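Local coordinates for protein RNA polymerase ECF-subfamily sigma factor (Streptomyces venezuelae, PDB 6DXO) that probably directs RNA polymerase to specific promoters as an extracytoplasmic-function sigma factor needed for aerial mycelium formation, and is held by the anti-sigma factor RsbN, at residues Arg28-Tyr31 / Tyr32-Gly36; Met124-Glu128 / Gly129-Thr133. All coordinates share one frame; numbering follows the deposited sequence.

Contact 1: residues Arg28-Tyr31 / Tyr32-Gly36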
loop_
_atom_site.group_PDB
_atom_site.type_symbol
_atom_site.label_atom_id
_atom_site.label_comp_id
_atom_site.label_asym_id
_atom_site.label_seq_id
_atom_site.Cartn_x
_atom_site.Cartn_y
_atom_site.Cartn_z
ATOM N N ARG A 28 2.523 -6.107 5.408
ATOM C CA ARG A 28 3.087 -7.304 6.029
ATOM C C ARG A 28 3.378 -7.120 7.507
ATOM O O ARG A 28 3.172 -8.037 8.285
ATOM C CB ARG A 28 4.321 -7.797 5.281
ATOM C CG ARG A 28 3.982 -8.335 3.886
ATOM C CD ARG A 28 5.161 -9.079 3.313
ATOM N NE ARG A 28 6.132 -8.186 2.701
ATOM C CZ ARG A 28 6.159 -7.908 1.400
ATOM N NH1 ARG A 28 5.269 -8.458 0.589
ATOM N NH2 ARG A 28 7.074 -7.085 0.912
ATOM N N TYR A 29 3.819 -5.925 7.903
ATOM C CA TYR A 29 4.001 -5.674 9.330
ATOM C C TYR A 29 2.663 -5.800 10.081
ATOM O O TYR A 29 2.568 -6.433 11.155
ATOM C CB TYR A 29 4.636 -4.297 9.545
ATOM C CG TYR A 29 4.611 -3.887 11.010
ATOM C CD1 TYR A 29 5.551 -4.394 11.909
ATOM C CD2 TYR A 29 3.617 -3.039 11.498
ATOM C CE1 TYR A 29 5.528 -4.021 13.269
ATOM C CE2 TYR A 29 3.586 -2.673 12.852
ATOM C CZ TYR A 29 4.531 -3.180 13.720
ATOM O OH TYR A 29 4.479 -2.833 15.060
ATOM N N ILE A 30 1.622 -5.220 9.495
ATOM C CA ILE A 30 0.293 -5.182 10.097
ATOM C C ILE A 30 -0.394 -6.563 10.069
ATOM O O ILE A 30 -1.055 -6.954 11.033
ATOM C CB ILE A 30 -0.601 -4.117 9.399
ATOM C CG1 ILE A 30 -0.045 -2.700 9.631
ATOM C CG2 ILE A 30 -2.038 -4.172 9.886
ATOM C CD1 ILE A 30 -0.869 -1.597 8.949
ATOM N N TYR A 31 -0.198 -7.287 8.968
ATOM C CA TYR A 31 -0.951 -8.508 8.642
ATOM C C TYR A 31 -0.990 -9.498 9.803
ATOM O O TYR A 31 -2.029 -10.105 10.092
ATOM C CB TYR A 31 -0.272 -9.195 7.452
ATOM C CG TYR A 31 -1.037 -10.348 6.844
ATOM C CD1 TYR A 31 -2.016 -10.117 5.902
ATOM C CD2 TYR A 31 -0.758 -11.674 7.191
ATOM C CE1 TYR A 31 -2.725 -11.167 5.319
ATOM C CE2 TYR A 31 -1.475 -12.733 6.610
ATOM C CZ TYR A 31 -2.446 -12.469 5.677
ATOM O OH TYR A 31 -3.164 -13.505 5.089
ATOM N N TYR A 32 0.161 -9.666 10.442
ATOM C CA TYR A 32 0.331 -10.727 11.424
ATOM C C TYR A 32 -0.089 -10.256 12.810
ATOM O O TYR A 32 -0.051 -11.037 13.770
ATOM C CB TYR A 32 1.783 -11.240 11.417
ATOM C CG TYR A 32 2.239 -11.866 10.099
ATOM C CD1 TYR A 32 2.135 -13.233 9.876
ATOM C CD2 TYR A 32 2.803 -11.082 9.091
ATOM C CE1 TYR A 32 2.574 -13.806 8.664
ATOM C CE2 TYR A 32 3.228 -11.639 7.893
ATOM C CZ TYR A 32 3.126 -12.990 7.692
ATOM O OH TYR A 32 3.560 -13.523 6.490
ATOM N N ARG A 33 -0.512 -8.994 12.901
ATOM C CA ARG A 33 -0.842 -8.347 14.172
ATOM C C ARG A 33 -2.318 -8.022 14.340
ATOM O O ARG A 33 -2.716 -7.462 15.361
ATOM C CB ARG A 33 -0.009 -7.066 14.370
ATOM C CG ARG A 33 1.445 -7.367 14.589
ATOM C CD ARG A 33 2.328 -6.127 14.492
ATOM N NE ARG A 33 3.697 -6.443 14.894
ATOM C CZ ARG A 33 4.578 -7.112 14.153
ATOM N NH1 ARG A 33 4.259 -7.556 12.940
ATOM N NH2 ARG A 33 5.792 -7.348 14.636
ATOM N N VAL A 34 -3.135 -8.386 13.357
ATOM C CA VAL A 34 -4.552 -8.098 13.444
ATOM C C VAL A 34 -5.353 -9.299 12.994
ATOM O O VAL A 34 -4.813 -10.236 12.399
ATOM C CB VAL A 34 -4.957 -6.874 12.593
ATOM C CG1 VAL A 34 -4.207 -5.636 13.061
ATOM C CG2 VAL A 34 -4.734 -7.153 11.114
ATOM N N GLY A 35 -6.648 -9.256 13.274
ATOM C CA GLY A 35 -7.542 -10.337 12.918
ATOM C C GLY A 35 -8.266 -10.012 11.631
ATOM O O GLY A 35 -9.314 -9.366 11.637
ATOM N N GLY A 36 -7.681 -10.430 10.517
ATOM C CA GLY A 36 -8.366 -10.381 9.244
ATOM C C GLY A 36 -7.683 -9.494 8.226
ATOM O O GLY A 36 -7.152 -8.434 8.565
HETATM O O HOH W 1 -4.632 -10.775 9.361
#
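At the junction between helix 12-31 and the loop that follows it in sigma-70 region 2, R33 reaches back to Y29 and Y32 pairs with Y31. R33 NH1 donates to Y29 O at 2.7 Å; the donor lies in the carbonyl plane on a lone pair, although the 138° N-H...O angle shows a bent bond. The same guanidinium lies flat on the Y29 ring, its plane 20° from that of the ring and its centre 4.0 Å away. An arginine chain extended from CG to NE carries the head that far and sets CD over the ring face, a CH-pi contact. R33 N donates to I30 O (2.8 Å) from above the carbonyl plane. Y31 meets Y32 as a T-shaped pair: CD2 of Y31 stands over the middle of the Y32 ring, with centroids 5.2 Å apart. R28 O lies at the edge of that ring, in its plane, 3.2 Å from Y32 CD2. A water joins Y31 O, V34 O and G36 N, at the N-cap of helix 37-53. I30 packs on L43 and T44, in a segment that probably binds the polymerase core, while V34 bridges A40 of helix 37-53 and V77 of helix 65-79.

Contact 2: residues Met124-Glu128 / Gly129-Thr133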
loop_
_atom_site.group_PDB
_atom_site.type_symbol
_atom_site.label_atom_id
_atom_site.label_comp_id
_atom_site.label_asym_id
_atom_site.label_seq_id
_atom_site.Cartn_x
_atom_site.Cartn_y
_atom_site.Cartn_z
ATOM N N MET A 124 -12.482 -11.165 -13.972
ATOM C CA MET A 124 -13.338 -11.605 -12.869
ATOM C C MET A 124 -13.890 -13.023 -13.046
ATOM O O MET A 124 -14.474 -13.582 -12.112
ATOM C CB MET A 124 -14.482 -10.614 -12.644
ATOM C CG MET A 124 -14.006 -9.244 -12.158
ATOM S SD MET A 124 -15.333 -8.153 -11.631
ATOM C CE MET A 124 -15.770 -8.882 -10.047
ATOM N N GLY A 125 -13.700 -13.593 -14.228
ATOM C CA GLY A 125 -14.197 -14.929 -14.509
ATOM C C GLY A 125 -15.711 -14.952 -14.605
ATOM O O GLY A 125 -16.368 -15.903 -14.175
ATOM N N LYS A 126 -16.268 -13.893 -15.177
ATOM C CA LYS A 126 -17.706 -13.789 -15.367
ATOM C C LYS A 126 -18.020 -13.483 -16.828
ATOM O O LYS A 126 -17.134 -13.124 -17.594
ATOM C CB LYS A 126 -18.271 -12.707 -14.447
ATOM C CG LYS A 126 -17.923 -12.944 -12.985
ATOM C CD LYS A 126 -18.743 -12.094 -12.044
ATOM C CE LYS A 126 -19.013 -12.852 -10.756
ATOM N NZ LYS A 126 -20.007 -12.150 -9.901
ATOM N N ASN A 127 -19.276 -13.649 -17.231
ATOM C CA ASN A 127 -19.655 -13.281 -18.587
ATOM C C ASN A 127 -20.023 -11.810 -18.643
ATOM O O ASN A 127 -20.379 -11.220 -17.625
ATOM C CB ASN A 127 -20.808 -14.159 -19.092
ATOM C CG ASN A 127 -22.072 -13.976 -18.283
ATOM O OD1 ASN A 127 -22.677 -12.903 -18.294
ATOM N ND2 ASN A 127 -22.481 -15.025 -17.574
ATOM N N GLU A 128 -19.918 -11.214 -19.824
ATOM C CA GLU A 128 -20.170 -9.787 -19.978
ATOM C C GLU A 128 -21.564 -9.380 -19.502
ATOM O O GLU A 128 -21.743 -8.279 -18.982
ATOM C CB GLU A 128 -19.910 -9.344 -21.418
ATOM C CG GLU A 128 -18.565 -9.828 -21.939
ATOM C CD GLU A 128 -18.236 -9.336 -23.329
ATOM O OE1 GLU A 128 -18.829 -8.326 -23.764
ATOM O OE2 GLU A 128 -17.372 -9.961 -23.985
ATOM N N GLY A 129 -22.544 -10.270 -19.665
ATOM C CA GLY A 129 -23.869 -10.030 -19.117
ATOM C C GLY A 129 -23.832 -9.831 -17.613
ATOM O O GLY A 129 -24.398 -8.869 -17.085
ATOM N N ALA A 130 -23.155 -10.742 -16.923
ATOM C CA ALA A 130 -22.984 -10.642 -15.480
ATOM C C ALA A 130 -22.222 -9.369 -15.092
ATOM O O ALA A 130 -22.496 -8.780 -14.049
ATOM C CB ALA A 130 -22.281 -11.876 -14.931
ATOM N N ILE A 131 -21.275 -8.943 -15.926
ATOM C CA ILE A 131 -20.557 -7.691 -15.651
ATOM C C ILE A 131 -21.478 -6.473 -15.813
ATOM O O ILE A 131 -21.454 -5.551 -15.005
ATOM C CB ILE A 131 -19.275 -7.515 -16.521
ATOM C CG1 ILE A 131 -18.280 -8.654 -16.276
ATOM C CG2 ILE A 131 -18.617 -6.139 -16.264
ATOM C CD1 ILE A 131 -17.863 -8.828 -14.830
ATOM N N LYS A 132 -22.304 -6.464 -16.856
ATOM C CA LYS A 132 -23.217 -5.339 -17.027
ATOM C C LYS A 132 -24.176 -5.228 -15.843
ATOM O O LYS A 132 -24.457 -4.131 -15.366
ATOM C CB LYS A 132 -23.977 -5.441 -18.346
ATOM C CG LYS A 132 -23.132 -5.136 -19.560
ATOM C CD LYS A 132 -23.943 -5.260 -20.839
ATOM C CE LYS A 132 -23.037 -5.205 -22.058
ATOM N NZ LYS A 132 -23.816 -5.187 -23.322
ATOM N N THR A 133 -24.685 -6.367 -15.378
ATOM C CA THR A 133 -25.534 -6.377 -14.196
ATOM C C THR A 133 -24.759 -5.883 -12.973
ATOM O O THR A 133 -25.246 -5.056 -12.198
ATOM C CB THR A 133 -26.076 -7.786 -13.912
ATOM O OG1 THR A 133 -26.914 -8.197 -14.999
ATOM C CG2 THR A 133 -26.887 -7.795 -12.625
#
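N127 turns its side chain back onto the first turn of helix 128-144, where OD1 accepts from A130 N at 2.6 Å. The bond is fairly straight, 159° at the hydrogen, with the donor tilted from the amide's carbonyl plane. With chi1 at 63°, N127 CG sits between its own backbone N and carbonyl carbon, which folds the amide over the helix start and brings OD1 to the cap. This is an N-cap: the side-chain oxygen serves an amide that has no preceding turn to supply its acceptor. Two backbone bonds continue the register, I131 N to N127 O (3.0 Å) and K132 N to E128 O (2.9 Å). I131 has chi1 and chi2 both near -60°, a bent chain whose CD1 swings toward the loop. There it lies 3.9 Å from K126 CB and also meets M124 SD (4.1 Å), with the M124 and I131 side chains crossing at a slant. K126 contributes its CB to this apolar patch, and A130 CB lies 4.1 Å from the same atom. The K126 chain leads away from the helix, and its NZ makes a hydrogen bond to Q102 OE1. K132 rises extended, its CG beside E128 O. M124 closes helix 117-124, G125 leaves it with positive phi, and N127 caps the next helix; together they form the short turn of the helix-turn-helix of sigma-70 region 4, which probably serves promoter recognition.

How the contacts relate
Contact 1 comes first along the chain and closes before contact 2 opens. Their centres lie about 33 Å apart and their nearest atoms about 20 Å apart, so they do not touch. Neither shares a helix with the other: residues 28-36 join helix 12-31 to helix 37-53 in region 2, whereas residues 124-133 join helix 117-124 to helix 128-144 in region 4. Both are surface turns in a chain of helices and loops without strands. The R33 bond of contact 1 looks back to helix 12-31, while the N127 bond of contact 2 caps the helix that follows. In this sigma factor the two thus belong to the regions expected to read the -10 and -35 promoter elements respectively.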